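Local coordinates for phosphate-binding protein (Xanthomonas axonopodis pv. citri, PDB 5UB3) that probably serves as a periplasmic binding protein and sensor, binds a chloride ion, and appears to work with a partner diguanylate cyclase, at residues A[83-88]-A[249-254]; A[65-70]-A[211-216]; A[98-103]-A[169-174]. All coordinates share one frame; numbering follows the deposited sequence.

How the interactions relate
Interactions 1 and 2 belong to one set of neighbouring strands, with strand 209-217 running between strands 62-66 and 79-87. They touch: Thr85 bonds Glu214, and the backbones of Leu83 and Glu214 pair. Interaction 2 is the buried one, held by a short strand ladder and apolar side chains. Interaction 1 is partly buried: Phe254 and Leu83 lie inside, Thr252 and Gly88 at the surface, and a classic bulge breaks its ladder. Interaction 3 stands about 32 Å from interaction 1 and 30 Å from interaction 2, centre to centre. It joins the end of strand 92-100 to a helix end, through an arginine set among two histidines and an aspartate, with no strand pairing.

Interaction 1: residues A[83-88]-A[249-254]; sequences LMTERG and FDTTGF
Glu86 meets Thr252 and Gly253 together, and this pair facing one residue makes a classic beta bulge in the antiparallel ladder of 83-87 and 251-254. Glu86 N donates to Gly253 O at 2.8 Å, and Thr252 N returns a bond to Glu86 O. The second bulge bond, from Gly253 N to the same Glu86 O, is weak. Beyond the strand, Gly88 N bonds Asp250 O at 2.9 Å.

The Glu86 side chain reaches the bulge residue Thr252. Its CG stands opposite the backbone N (chi1 -172°), which carries the extended chain across the Thr252 side chain at about a right angle. Thr252 OG1 donates to the anti lone pair of Glu86 OE2 at 2.7 Å. The same oxygen of Thr252 accepts from Gly89 N, so Thr252 links the carboxylate to the backbone just past the strand.

On the other face, Phe254 lies beside Thr85. Thr85 OG1 sits at the ring edge, 3.6 Å from Phe254 CD1, while Thr251 CG2 stands over a ring face. Thr85 OG1 is itself bonded to Glu214 of strand 209-217. The Leu83 side chain crosses Phe254 at about a right angle, with CD1 3.9 Å from Phe254 CB. Leu232 of helix 222-235 touches both.

Arg87 is extended from CG to NE and runs beside Phe249, whose CB lies over one guanidinium face, 3.8 Å from Arg87 NE. Arg87 NH2 bonds Ser64 OG. A water accepts from Arg87 NE at 2.7 Å and donates to Thr251 OG1, whose other bond goes to Phe248 O.

Interaction 2: residues A[65-70]-A[211-216]; sequences ETTGAA and RAVEMV
Glu65 and Val213 form an antiparallel hydrogen-bonded pair, in which Glu65 N bonds Val213 O at 3.1 Å, nearly straight. In return, Val213 N bonds Glu65 O at 2.9 Å. This second bond approaches its oxygen almost end-on, with a C=O...N angle of 172°. One residue further, Thr66 and Ala212 make a non-hydrogen-bonded pair, and their side chains part. Thr66 CA instead gives a CA-H...O contact to Arg211 O. Thr67 N reaches the same oxygen through a weak bond of 3.3 Å.

The chain changes form here: Thr66 is the N-cap residue of helix 67-75, yet its hydroxyl turns to Thr124 instead of capping. Ala70 N bonds Thr66 O and closes the first helical turn. In this alpha/beta fold of the periplasmic binding protein clan, strand 62-66 leads straight into helix 67-75. The last residues of the strand pair with strand 209-217, and the first helical turn then packs on that same strand.

Two helix residues meet it. Thr67 places CG2 against the Arg211-Ala212 peptide, 3.7 Å from Ala212 N, and near Val213 CG1. Its OG1 bonds Pro210 O. Ala70 points at the strand, where its CB is only 3.3 Å from Val213 CG1, tighter than a usual carbon contact. The chi1 of Val213 (55°) sets CG1 between its own backbone N and carbonyl carbon, facing the helix. Met215 completes the patch. Bent at both chi2 and chi3, it brings SD to 3.8 Å from Ala70 CB and swings CE round to Ala70 O. The Glu65 carboxylate turns away from strand 209-217, and its OE2 accepts from Ile10 N.

Interaction 3: residues A[98-103]-A[169-174]; sequences FVRRDS and AFVHKH
Arg100 reaches across to His172 and His174 at the end of helix 164-172 and carries most of this contact. Its CG lies beside the backbone N (chi1 -71°), 3.4 Å from Val171 O. A bend at chi3 (54°) then turns the guanidinium back toward Asp102. Arg100 NE and NH2 grip the two carboxylate oxygens side-on, one each, with NE to Asp102 OD1 at 3.1 Å in a salt bridge. Both oxygens lie close to the guanidinium plane, but the carboxylate is tilted, and NH2 meets OD2 from above its plane. Asp102 is in the type I turn from Arg100 to Ser103, so this bridge fixes the rotation of the arginine end from within its own segment.

The remaining nitrogen faces the helix. Arg100 NH1 donates to a lone pair of His172 O at 3.0 Å, in the carbonyl plane. The bond is bent, and the oxygen lies off the guanidinium plane. NH1 also stands over the His172 ring, which bonds Asp199 through NE2 and stacks on Phe196. Arg100 CD sits over the His174 ring in a CH-pi contact, 3.5 Å from its centroid. His174 CE1 lies over one face of the guanidinium, the planes 30° apart. His174 has positive phi as the C-prime residue of the Schellman motif that ends the helix.

Deeper in, Val171 CB packs on Phe98 CE2 at 4.0 Å. Phe98 also meets the rings of Phe200 and Trp186. The contact thus sets the C-terminal end of helix 164-172 against the last residues of strand 92-100, which pairs here with strands 178-182 and 200-205.

Interaction 1: residues A[83-88]-A[249-254]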
ATOM      1  N   LEU A  83      -4.688   1.285 -14.403  1.00 17.50           N
ATOM      2  CA  LEU A  83      -5.909   1.972 -13.953  1.00 18.00           C
ATOM      3  C   LEU A  83      -5.683   2.517 -12.570  1.00 17.75           C
ATOM      4  O   LEU A  83      -4.942   1.923 -11.807  1.00 19.46           O
ATOM      5  CB  LEU A  83      -7.114   1.009 -13.878  1.00 17.82           C
ATOM      6  CG  LEU A  83      -7.703   0.559 -15.202  1.00 19.67           C
ATOM      7  CD1 LEU A  83      -8.721  -0.544 -15.016  1.00 19.22           C
ATOM      8  CD2 LEU A  83      -8.258   1.761 -15.957  1.00 21.45           C
ATOM      9  N   MET A  84      -6.245   3.672 -12.243  1.00 16.84           N
ATOM     10  CA  MET A  84      -6.297   4.133 -10.863  1.00 16.84           C
ATOM     11  C   MET A  84      -7.479   3.450 -10.205  1.00 17.52           C
ATOM     12  O   MET A  84      -8.501   3.230 -10.829  1.00 19.22           O
ATOM     13  CB  MET A  84      -6.428   5.664 -10.745  1.00 15.31           C
ATOM     14  CG  MET A  84      -5.328   6.424 -11.410  1.00 16.05           C
ATOM     15  SD  MET A  84      -3.665   6.017 -10.869  1.00 17.37           S
ATOM     16  CE  MET A  84      -3.797   6.464  -9.115  1.00 19.72           C
ATOM     17  N   THR A  85      -7.313   3.083  -8.943  1.00 16.99           N
ATOM     18  CA  THR A  85      -8.236   2.231  -8.238  1.00 16.55           C
ATOM     19  C   THR A  85      -8.797   2.960  -7.041  1.00 18.30           C
ATOM     20  O   THR A  85      -8.057   3.590  -6.263  1.00 16.75           O
ATOM     21  CB  THR A  85      -7.567   0.898  -7.837  1.00 17.87           C
ATOM     22  OG1 THR A  85      -6.985   0.356  -9.019  1.00 17.70           O
ATOM     23  CG2 THR A  85      -8.507  -0.084  -7.200  1.00 16.83           C
ATOM     24  N   GLU A  86     -10.119   2.838  -6.897  1.00 16.60           N
ATOM     25  CA  GLU A  86     -10.852   3.445  -5.785  1.00 19.13           C
ATOM     26  C   GLU A  86     -11.242   2.309  -4.891  1.00 18.90           C
ATOM     27  O   GLU A  86     -11.864   1.323  -5.337  1.00 19.87           O
ATOM     28  CB  GLU A  86     -12.103   4.140  -6.346  1.00 22.88           C
ATOM     29  CG  GLU A  86     -12.841   4.966  -5.329  1.00 25.97           C
ATOM     30  CD  GLU A  86     -14.167   5.438  -5.909  1.00 28.33           C
ATOM     31  OE1 GLU A  86     -14.135   6.421  -6.706  1.00 26.60           O
ATOM     32  OE2 GLU A  86     -15.175   4.765  -5.567  1.00 22.15           O
ATOM     33  N   ARG A  87     -10.888   2.424  -3.628  1.00 17.30           N
ATOM     34  CA  ARG A  87     -11.239   1.445  -2.640  1.00 18.83           C
ATOM     35  C   ARG A  87     -12.092   2.062  -1.522  1.00 20.80           C
ATOM     36  O   ARG A  87     -11.823   3.160  -1.015  1.00 22.18           O
ATOM     37  CB  ARG A  87      -9.974   0.827  -2.056  1.00 20.99           C
ATOM     38  CG  ARG A  87      -9.163  -0.012  -3.038  1.00 21.28           C
ATOM     39  CD  ARG A  87      -7.924  -0.571  -2.397  1.00 24.48           C
ATOM     40  NE  ARG A  87      -7.122  -1.354  -3.337  1.00 24.03           N
ATOM     41  CZ  ARG A  87      -5.907  -1.836  -3.068  1.00 27.51           C
ATOM     42  NH1 ARG A  87      -5.295  -1.636  -1.864  1.00 23.08           N
ATOM     43  NH2 ARG A  87      -5.306  -2.533  -4.039  1.00 27.79           N
ATOM     44  N   GLY A  88     -13.098   1.311  -1.110  1.00 22.29           N
ATOM     45  CA  GLY A  88     -14.086   1.789  -0.146  1.00 24.16           C
ATOM     46  C   GLY A  88     -14.657   3.157  -0.414  1.00 23.17           C
ATOM     47  O   GLY A  88     -14.801   3.923   0.509  1.00 24.31           O
ATOM     48  N   PHE A 249     -10.553  -6.004  -2.083  1.00 22.64           N
ATOM     49  CA  PHE A 249     -10.184  -4.833  -1.245  1.00 25.25           C
ATOM     50  C   PHE A 249     -11.239  -3.757  -1.303  1.00 24.96           C
ATOM     51  O   PHE A 249     -10.938  -2.549  -1.230  1.00 20.34           O
ATOM     52  CB  PHE A 249      -8.854  -4.308  -1.728  1.00 28.81           C
ATOM     53  CG  PHE A 249      -7.898  -5.411  -2.035  1.00 33.60           C
ATOM     54  CD1 PHE A 249      -7.496  -6.263  -1.019  1.00 37.48           C
ATOM     55  CD2 PHE A 249      -7.502  -5.684  -3.342  1.00 33.77           C
ATOM     56  CE1 PHE A 249      -6.668  -7.342  -1.286  1.00 41.37           C
ATOM     57  CE2 PHE A 249      -6.648  -6.737  -3.616  1.00 37.54           C
ATOM     58  CZ  PHE A 249      -6.220  -7.568  -2.583  1.00 40.12           C
ATOM     59  N   ASP A 250     -12.472  -4.223  -1.458  1.00 21.05           N
ATOM     60  CA  ASP A 250     -13.654  -3.362  -1.569  1.00 22.16           C
ATOM     61  C   ASP A 250     -13.468  -2.359  -2.653  1.00 20.59           C
ATOM     62  O   ASP A 250     -13.596  -1.163  -2.456  1.00 22.19           O
ATOM     63  CB  ASP A 250     -13.971  -2.725  -0.231  1.00 22.94           C
ATOM     64  CG  ASP A 250     -15.340  -2.044  -0.212  1.00 24.62           C
ATOM     65  OD1 ASP A 250     -16.253  -2.397  -0.948  1.00 25.27           O
ATOM     66  OD2 ASP A 250     -15.476  -1.101   0.526  1.00 28.35           O
ATOM     67  N   THR A 251     -13.118  -2.841  -3.828  1.00 19.66           N
ATOM     68  CA  THR A 251     -12.903  -1.910  -4.956  1.00 19.25           C
ATOM     69  C   THR A 251     -14.254  -1.375  -5.428  1.00 19.15           C
ATOM     70  O   THR A 251     -15.170  -2.124  -5.660  1.00 19.48           O
ATOM     71  CB  THR A 251     -12.123  -2.576  -6.087  1.00 20.65           C
ATOM     72  OG1 THR A 251     -10.806  -2.925  -5.583  1.00 18.22           O
ATOM     73  CG2 THR A 251     -12.035  -1.660  -7.300  1.00 19.62           C
ATOM     74  N   THR A 252     -14.379  -0.076  -5.465  1.00 19.20           N
ATOM     75  CA  THR A 252     -15.647   0.589  -5.762  1.00 22.21           C
ATOM     76  C   THR A 252     -15.524   1.347  -7.066  1.00 23.02           C
ATOM     77  O   THR A 252     -16.497   1.945  -7.544  1.00 28.49           O
ATOM     78  CB  THR A 252     -16.030   1.575  -4.657  1.00 22.23           C
ATOM     79  OG1 THR A 252     -14.899   2.397  -4.331  1.00 21.60           O
ATOM     80  CG2 THR A 252     -16.499   0.849  -3.394  1.00 21.75           C
ATOM     81  N   GLY A 253     -14.332   1.357  -7.644  1.00 21.46           N
ATOM     82  CA  GLY A 253     -14.124   2.090  -8.866  1.00 24.13           C
ATOM     83  C   GLY A 253     -12.775   1.857  -9.481  1.00 21.71           C
ATOM     84  O   GLY A 253     -11.798   1.617  -8.791  1.00 20.70           O
ATOM     85  N   PHE A 254     -12.719   1.983 -10.797  1.00 21.54           N
ATOM     86  CA  PHE A 254     -11.448   2.097 -11.495  1.00 19.46           C
ATOM     87  C   PHE A 254     -11.556   3.246 -12.419  1.00 22.31           C
ATOM     88  O   PHE A 254     -12.660   3.558 -12.956  1.00 23.78           O
ATOM     89  CB  PHE A 254     -11.168   0.901 -12.406  1.00 21.02           C
ATOM     90  CG  PHE A 254     -10.967  -0.387 -11.701  1.00 22.07           C
ATOM     91  CD1 PHE A 254      -9.796  -0.627 -10.985  1.00 20.10           C
ATOM     92  CD2 PHE A 254     -11.938  -1.389 -11.786  1.00 21.33           C
ATOM     93  CE1 PHE A 254      -9.589  -1.841 -10.372  1.00 20.76           C
ATOM     94  CE2 PHE A 254     -11.750  -2.574 -11.104  1.00 20.33           C
ATOM     95  CZ  PHE A 254     -10.582  -2.804 -10.400  1.00 20.55           C
TER
HETATM   96  O   HOH W   1      -8.087  -2.938  -5.354  1.00 16.93           O

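Interaction 2: residues A[65-70]-A[211-216]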
ATOM      1  N   GLU A  65      -2.274  -2.788  -6.010  1.00 18.17           N
ATOM      2  CA  GLU A  65      -1.398  -2.357  -4.860  1.00 19.05           C
ATOM      3  C   GLU A  65      -1.698  -0.952  -4.457  1.00 17.95           C
ATOM      4  O   GLU A  65      -2.230  -0.157  -5.271  1.00 15.69           O
ATOM      5  CB  GLU A  65       0.058  -2.330  -5.280  1.00 21.18           C
ATOM      6  CG  GLU A  65       0.628  -3.672  -5.567  1.00 22.40           C
ATOM      7  CD  GLU A  65       0.744  -4.567  -4.366  1.00 23.21           C
ATOM      8  OE1 GLU A  65       0.625  -4.109  -3.245  1.00 22.93           O
ATOM      9  OE2 GLU A  65       0.964  -5.771  -4.608  1.00 28.23           O
ATOM     10  N   THR A  66      -1.280  -0.597  -3.241  1.00 16.33           N
ATOM     11  CA  THR A  66      -1.346   0.782  -2.861  1.00 16.45           C
ATOM     12  C   THR A  66      -0.285   1.507  -3.658  1.00 16.90           C
ATOM     13  O   THR A  66       0.636   0.909  -4.094  1.00 15.67           O
ATOM     14  CB  THR A  66      -1.100   0.942  -1.380  1.00 18.99           C
ATOM     15  OG1 THR A  66       0.233   0.514  -1.136  1.00 18.64           O
ATOM     16  CG2 THR A  66      -2.147   0.082  -0.556  1.00 19.47           C
ATOM     17  N   THR A  67      -0.437   2.801  -3.833  1.00 16.60           N
ATOM     18  CA  THR A  67       0.385   3.525  -4.766  1.00 16.46           C
ATOM     19  C   THR A  67       1.878   3.581  -4.471  1.00 16.39           C
ATOM     20  O   THR A  67       2.655   3.603  -5.391  1.00 19.38           O
ATOM     21  CB  THR A  67      -0.180   4.920  -4.956  1.00 16.17           C
ATOM     22  OG1 THR A  67      -0.419   5.501  -3.684  1.00 18.25           O
ATOM     23  CG2 THR A  67      -1.467   4.832  -5.726  1.00 16.26           C
ATOM     24  N   GLY A  68       2.282   3.649  -3.208  1.00 14.91           N
ATOM     25  CA  GLY A  68       3.680   3.578  -2.857  1.00 15.27           C
ATOM     26  C   GLY A  68       4.352   2.272  -3.280  1.00 14.32           C
ATOM     27  O   GLY A  68       5.398   2.292  -3.920  1.00 14.85           O
ATOM     28  N   ALA A  69       3.798   1.133  -2.873  1.00 14.65           N
ATOM     29  CA  ALA A  69       4.260  -0.187  -3.319  1.00 15.74           C
ATOM     30  C   ALA A  69       4.309  -0.247  -4.791  1.00 15.39           C
ATOM     31  O   ALA A  69       5.221  -0.816  -5.420  1.00 15.80           O
ATOM     32  CB  ALA A  69       3.349  -1.285  -2.782  1.00 15.57           C
ATOM     33  N   ALA A  70       3.289   0.331  -5.390  1.00 17.20           N
ATOM     34  CA  ALA A  70       3.234   0.345  -6.861  1.00 16.15           C
ATOM     35  C   ALA A  70       4.446   1.033  -7.444  1.00 16.39           C
ATOM     36  O   ALA A  70       5.008   0.572  -8.419  1.00 15.82           O
ATOM     37  CB  ALA A  70       1.956   1.006  -7.356  1.00 15.12           C
ATOM     38  N   ARG A 211      -4.791   6.423  -3.625  1.00 22.20           N
ATOM     39  CA  ARG A 211      -4.829   5.291  -2.752  1.00 25.06           C
ATOM     40  C   ARG A 211      -4.286   4.000  -3.346  1.00 22.70           C
ATOM     41  O   ARG A 211      -3.509   3.270  -2.722  1.00 20.25           O
ATOM     42  CB  ARG A 211      -6.300   5.126  -2.435  1.00 29.39           C
ATOM     43  CG  ARG A 211      -6.565   3.907  -1.696  1.00 33.21           C
ATOM     44  CD  ARG A 211      -7.589   4.109  -0.661  1.00 30.38           C
ATOM     45  NE  ARG A 211      -7.392   3.002   0.230  1.00 28.03           N
ATOM     46  CZ  ARG A 211      -8.329   2.521   1.017  1.00 29.40           C
ATOM     47  NH1 ARG A 211      -9.559   3.053   1.055  1.00 28.12           N
ATOM     48  NH2 ARG A 211      -8.001   1.494   1.773  1.00 30.21           N
ATOM     49  N   ALA A 212      -4.726   3.662  -4.552  1.00 18.29           N
ATOM     50  CA  ALA A 212      -4.337   2.357  -5.117  1.00 16.53           C
ATOM     51  C   ALA A 212      -4.376   2.420  -6.600  1.00 16.84           C
ATOM     52  O   ALA A 212      -4.934   3.365  -7.150  1.00 13.97           O
ATOM     53  CB  ALA A 212      -5.214   1.250  -4.603  1.00 16.29           C
ATOM     54  N   VAL A 213      -3.750   1.416  -7.228  1.00 16.65           N
ATOM     55  CA  VAL A 213      -3.526   1.430  -8.668  1.00 14.37           C
ATOM     56  C   VAL A 213      -3.369  -0.009  -9.098  1.00 15.06           C
ATOM     57  O   VAL A 213      -2.755  -0.838  -8.410  1.00 15.18           O
ATOM     58  CB  VAL A 213      -2.291   2.275  -9.030  1.00 16.17           C
ATOM     59  CG1 VAL A 213      -1.070   1.822  -8.310  1.00 15.98           C
ATOM     60  CG2 VAL A 213      -1.988   2.321 -10.525  1.00 14.55           C
ATOM     61  N   GLU A 214      -3.911  -0.317 -10.269  1.00 14.11           N
ATOM     62  CA  GLU A 214      -3.653  -1.577 -10.939  1.00 16.20           C
ATOM     63  C   GLU A 214      -2.386  -1.426 -11.762  1.00 16.25           C
ATOM     64  O   GLU A 214      -2.263  -0.510 -12.595  1.00 16.97           O
ATOM     65  CB  GLU A 214      -4.864  -1.911 -11.870  1.00 16.34           C
ATOM     66  CG  GLU A 214      -6.184  -1.906 -11.116  1.00 15.57           C
ATOM     67  CD  GLU A 214      -6.115  -2.786  -9.888  1.00 17.44           C
ATOM     68  OE1 GLU A 214      -5.806  -3.968 -10.085  1.00 15.48           O
ATOM     69  OE2 GLU A 214      -6.348  -2.300  -8.747  1.00 16.94           O
ATOM     70  N   MET A 215      -1.453  -2.342 -11.580  1.00 16.09           N
ATOM     71  CA  MET A 215      -0.221  -2.332 -12.326  1.00 14.88           C
ATOM     72  C   MET A 215      -0.137  -3.585 -13.152  1.00 16.98           C
ATOM     73  O   MET A 215      -0.605  -4.659 -12.743  1.00 19.03           O
ATOM     74  CB  MET A 215       0.995  -2.292 -11.433  1.00 14.76           C
ATOM     75  CG  MET A 215       1.009  -1.208 -10.373  1.00 15.38           C
ATOM     76  SD  MET A 215       1.364   0.439 -11.050  1.00 14.37           S
ATOM     77  CE  MET A 215       3.087   0.332 -11.400  1.00 15.56           C
ATOM     78  N   VAL A 216       0.477  -3.449 -14.312  1.00 16.24           N
ATOM     79  CA  VAL A 216       0.768  -4.614 -15.130  1.00 16.87           C
ATOM     80  C   VAL A 216       2.207  -4.651 -15.463  1.00 18.73           C
ATOM     81  O   VAL A 216       2.908  -3.620 -15.576  1.00 18.88           O
ATOM     82  CB  VAL A 216      -0.049  -4.721 -16.429  1.00 17.50           C
ATOM     83  CG1 VAL A 216      -1.524  -4.952 -16.125  1.00 17.15           C
ATOM     84  CG2 VAL A 216       0.206  -3.536 -17.343  1.00 17.93           C
TER

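Interaction 3: residues A[98-103]-A[169-174]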
ATOM      1  N   PHE A  98       0.085   9.042  15.199  1.00 17.39           N
ATOM      2  CA  PHE A  98      -0.681   9.146  16.397  1.00 17.47           C
ATOM      3  C   PHE A  98       0.123   8.703  17.609  1.00 18.81           C
ATOM      4  O   PHE A  98       1.066   7.922  17.493  1.00 17.70           O
ATOM      5  CB  PHE A  98      -1.960   8.332  16.271  1.00 17.74           C
ATOM      6  CG  PHE A  98      -1.723   6.879  16.173  1.00 19.97           C
ATOM      7  CD1 PHE A  98      -1.511   6.289  14.924  1.00 20.16           C
ATOM      8  CD2 PHE A  98      -1.666   6.077  17.330  1.00 18.81           C
ATOM      9  CE1 PHE A  98      -1.248   4.936  14.825  1.00 21.79           C
ATOM     10  CE2 PHE A  98      -1.420   4.738  17.238  1.00 19.06           C
ATOM     11  CZ  PHE A  98      -1.198   4.158  15.995  1.00 22.98           C
ATOM     12  N   VAL A  99      -0.270   9.216  18.752  1.00 20.10           N
ATOM     13  CA  VAL A  99       0.306   8.846  20.047  1.00 22.35           C
ATOM     14  C   VAL A  99      -0.737   8.574  21.097  1.00 24.40           C
ATOM     15  O   VAL A  99      -1.914   8.907  20.926  1.00 19.28           O
ATOM     16  CB  VAL A  99       1.141   9.986  20.614  1.00 22.78           C
ATOM     17  CG1 VAL A  99       2.252  10.342  19.638  1.00 22.14           C
ATOM     18  CG2 VAL A  99       0.278  11.203  20.959  1.00 24.36           C
ATOM     19  N   ARG A 100      -0.282   8.056  22.225  1.00 24.67           N
ATOM     20  CA  ARG A 100      -1.153   8.070  23.400  1.00 28.45           C
ATOM     21  C   ARG A 100      -1.500   9.494  23.800  1.00 28.58           C
ATOM     22  O   ARG A 100      -0.700  10.417  23.679  1.00 22.39           O
ATOM     23  CB  ARG A 100      -0.524   7.344  24.568  1.00 28.92           C
ATOM     24  CG  ARG A 100      -0.485   5.843  24.333  1.00 26.57           C
ATOM     25  CD  ARG A 100      -0.155   5.154  25.632  1.00 32.33           C
ATOM     26  NE  ARG A 100      -1.092   5.568  26.682  1.00 32.37           N
ATOM     27  CZ  ARG A 100      -2.218   4.937  27.031  1.00 32.27           C
ATOM     28  NH1 ARG A 100      -2.605   3.786  26.450  1.00 28.90           N
ATOM     29  NH2 ARG A 100      -2.947   5.456  28.033  1.00 31.35           N
ATOM     30  N   ARG A 101      -2.733   9.689  24.233  1.00 30.18           N
ATOM     31  CA  ARG A 101      -3.177  11.040  24.559  1.00 34.85           C
ATOM     32  C   ARG A 101      -2.345  11.551  25.746  1.00 32.50           C
ATOM     33  O   ARG A 101      -2.050  12.710  25.803  1.00 26.87           O
ATOM     34  CB  ARG A 101      -4.706  11.084  24.757  1.00 40.53           C
ATOM     35  CG  ARG A 101      -5.240  11.973  25.877  1.00 54.24           C
ATOM     36  CD  ARG A 101      -6.693  12.436  25.666  1.00 57.97           C
ATOM     37  NE  ARG A 101      -6.878  13.302  24.483  1.00 65.23           N
ATOM     38  CZ  ARG A 101      -6.314  14.510  24.271  1.00 64.48           C
ATOM     39  NH1 ARG A 101      -5.470  15.076  25.142  1.00 63.21           N
ATOM     40  NH2 ARG A 101      -6.601  15.174  23.143  1.00 64.35           N
ATOM     41  N   ASP A 102      -1.921  10.669  26.645  1.00 34.28           N
ATOM     42  CA  ASP A 102      -1.074  11.089  27.774  1.00 39.51           C
ATOM     43  C   ASP A 102       0.433  11.286  27.412  1.00 36.42           C
ATOM     44  O   ASP A 102       1.254  11.622  28.278  1.00 32.65           O
ATOM     45  CB  ASP A 102      -1.289  10.168  28.998  1.00 37.53           C
ATOM     46  CG  ASP A 102      -0.989   8.674  28.711  1.00 41.21           C
ATOM     47  OD1 ASP A 102      -0.309   8.310  27.768  1.00 33.60           O
ATOM     48  OD2 ASP A 102      -1.447   7.808  29.459  1.00 48.20           O
ATOM     49  N   SER A 103       0.787  11.142  26.131  1.00 29.45           N
ATOM     50  CA  SER A 103       2.150  11.367  25.642  1.00 26.05           C
ATOM     51  C   SER A 103       2.445  12.847  25.694  1.00 25.18           C
ATOM     52  O   SER A 103       1.574  13.665  25.527  1.00 26.68           O
ATOM     53  CB  SER A 103       2.251  10.948  24.143  1.00 28.16           C
ATOM     54  OG  SER A 103       3.501  11.308  23.556  1.00 28.31           O
ATOM     55  N   ALA A 169      -1.243  -1.482  18.609  1.00 22.36           N
ATOM     56  CA  ALA A 169      -0.999  -2.181  19.878  1.00 23.21           C
ATOM     57  C   ALA A 169       0.261  -1.787  20.605  1.00 24.16           C
ATOM     58  O   ALA A 169       0.247  -1.607  21.817  1.00 22.46           O
ATOM     59  CB  ALA A 169      -1.022  -3.684  19.659  1.00 24.68           C
ATOM     60  N   PHE A 170       1.374  -1.627  19.874  1.00 24.06           N
ATOM     61  CA  PHE A 170       2.644  -1.220  20.506  1.00 23.83           C
ATOM     62  C   PHE A 170       2.580   0.159  21.067  1.00 20.26           C
ATOM     63  O   PHE A 170       3.171   0.425  22.081  1.00 21.39           O
ATOM     64  CB  PHE A 170       3.849  -1.273  19.532  1.00 23.20           C
ATOM     65  CG  PHE A 170       4.453  -2.628  19.405  1.00 23.84           C
ATOM     66  CD1 PHE A 170       3.788  -3.632  18.763  1.00 24.35           C
ATOM     67  CD2 PHE A 170       5.706  -2.881  19.907  1.00 25.98           C
ATOM     68  CE1 PHE A 170       4.347  -4.884  18.651  1.00 26.27           C
ATOM     69  CE2 PHE A 170       6.282  -4.126  19.787  1.00 24.78           C
ATOM     70  CZ  PHE A 170       5.601  -5.127  19.163  1.00 27.30           C
ATOM     71  N   VAL A 171       1.906   1.061  20.382  1.00 20.32           N
ATOM     72  CA  VAL A 171       1.758   2.426  20.894  1.00 19.52           C
ATOM     73  C   VAL A 171       0.798   2.400  22.080  1.00 21.20           C
ATOM     74  O   VAL A 171       1.022   3.111  23.090  1.00 20.62           O
ATOM     75  CB  VAL A 171       1.296   3.430  19.832  1.00 19.74           C
ATOM     76  CG1 VAL A 171       1.227   4.838  20.405  1.00 20.33           C
ATOM     77  CG2 VAL A 171       2.281   3.415  18.713  1.00 22.43           C
ATOM     78  N   HIS A 172      -0.230   1.546  21.994  1.00 20.61           N
ATOM     79  CA  HIS A 172      -1.193   1.569  23.070  1.00 23.39           C
ATOM     80  C   HIS A 172      -0.561   1.085  24.348  1.00 24.06           C
ATOM     81  O   HIS A 172      -0.860   1.624  25.414  1.00 22.18           O
ATOM     82  CB  HIS A 172      -2.422   0.775  22.777  1.00 23.49           C
ATOM     83  CG  HIS A 172      -3.495   1.041  23.775  1.00 26.61           C
ATOM     84  ND1 HIS A 172      -3.844   0.135  24.746  1.00 30.36           N
ATOM     85  CD2 HIS A 172      -4.217   2.154  24.022  1.00 28.50           C
ATOM     86  CE1 HIS A 172      -4.778   0.654  25.516  1.00 30.63           C
ATOM     87  NE2 HIS A 172      -5.014   1.883  25.107  1.00 30.28           N
ATOM     88  N   LYS A 173       0.346   0.102  24.207  1.00 23.34           N
ATOM     89  CA  LYS A 173       0.909  -0.588  25.327  1.00 25.26           C
ATOM     90  C   LYS A 173       2.175   0.078  25.831  1.00 24.75           C
ATOM     91  O   LYS A 173       2.849  -0.533  26.660  1.00 24.84           O
ATOM     92  CB  LYS A 173       1.099  -2.076  25.005  1.00 24.75           C
ATOM     93  CG  LYS A 173      -0.238  -2.749  24.745  1.00 26.09           C
ATOM     94  CD  LYS A 173      -0.085  -4.191  24.368  1.00 24.89           C
ATOM     95  CE  LYS A 173      -1.273  -4.740  23.572  1.00 25.70           C
ATOM     96  NZ  LYS A 173      -2.427  -4.770  24.484  1.00 27.88           N
ATOM     97  N   HIS A 174       2.450   1.336  25.429  1.00 25.99           N
ATOM     98  CA  HIS A 174       3.626   2.110  25.844  1.00 26.68           C
ATOM     99  C   HIS A 174       4.961   1.475  25.387  1.00 27.15           C
ATOM    100  O   HIS A 174       5.995   1.714  25.982  1.00 26.80           O
ATOM    101  CB  HIS A 174       3.668   2.359  27.374  1.00 28.26           C
ATOM    102  CG  HIS A 174       2.590   3.258  27.876  1.00 31.17           C
ATOM    103  ND1 HIS A 174       1.364   2.787  28.308  1.00 33.81           N
ATOM    104  CD2 HIS A 174       2.561   4.600  28.043  1.00 32.90           C
ATOM    105  CE1 HIS A 174       0.623   3.803  28.708  1.00 34.06           C
ATOM    106  NE2 HIS A 174       1.321   4.917  28.544  1.00 37.18           N
TER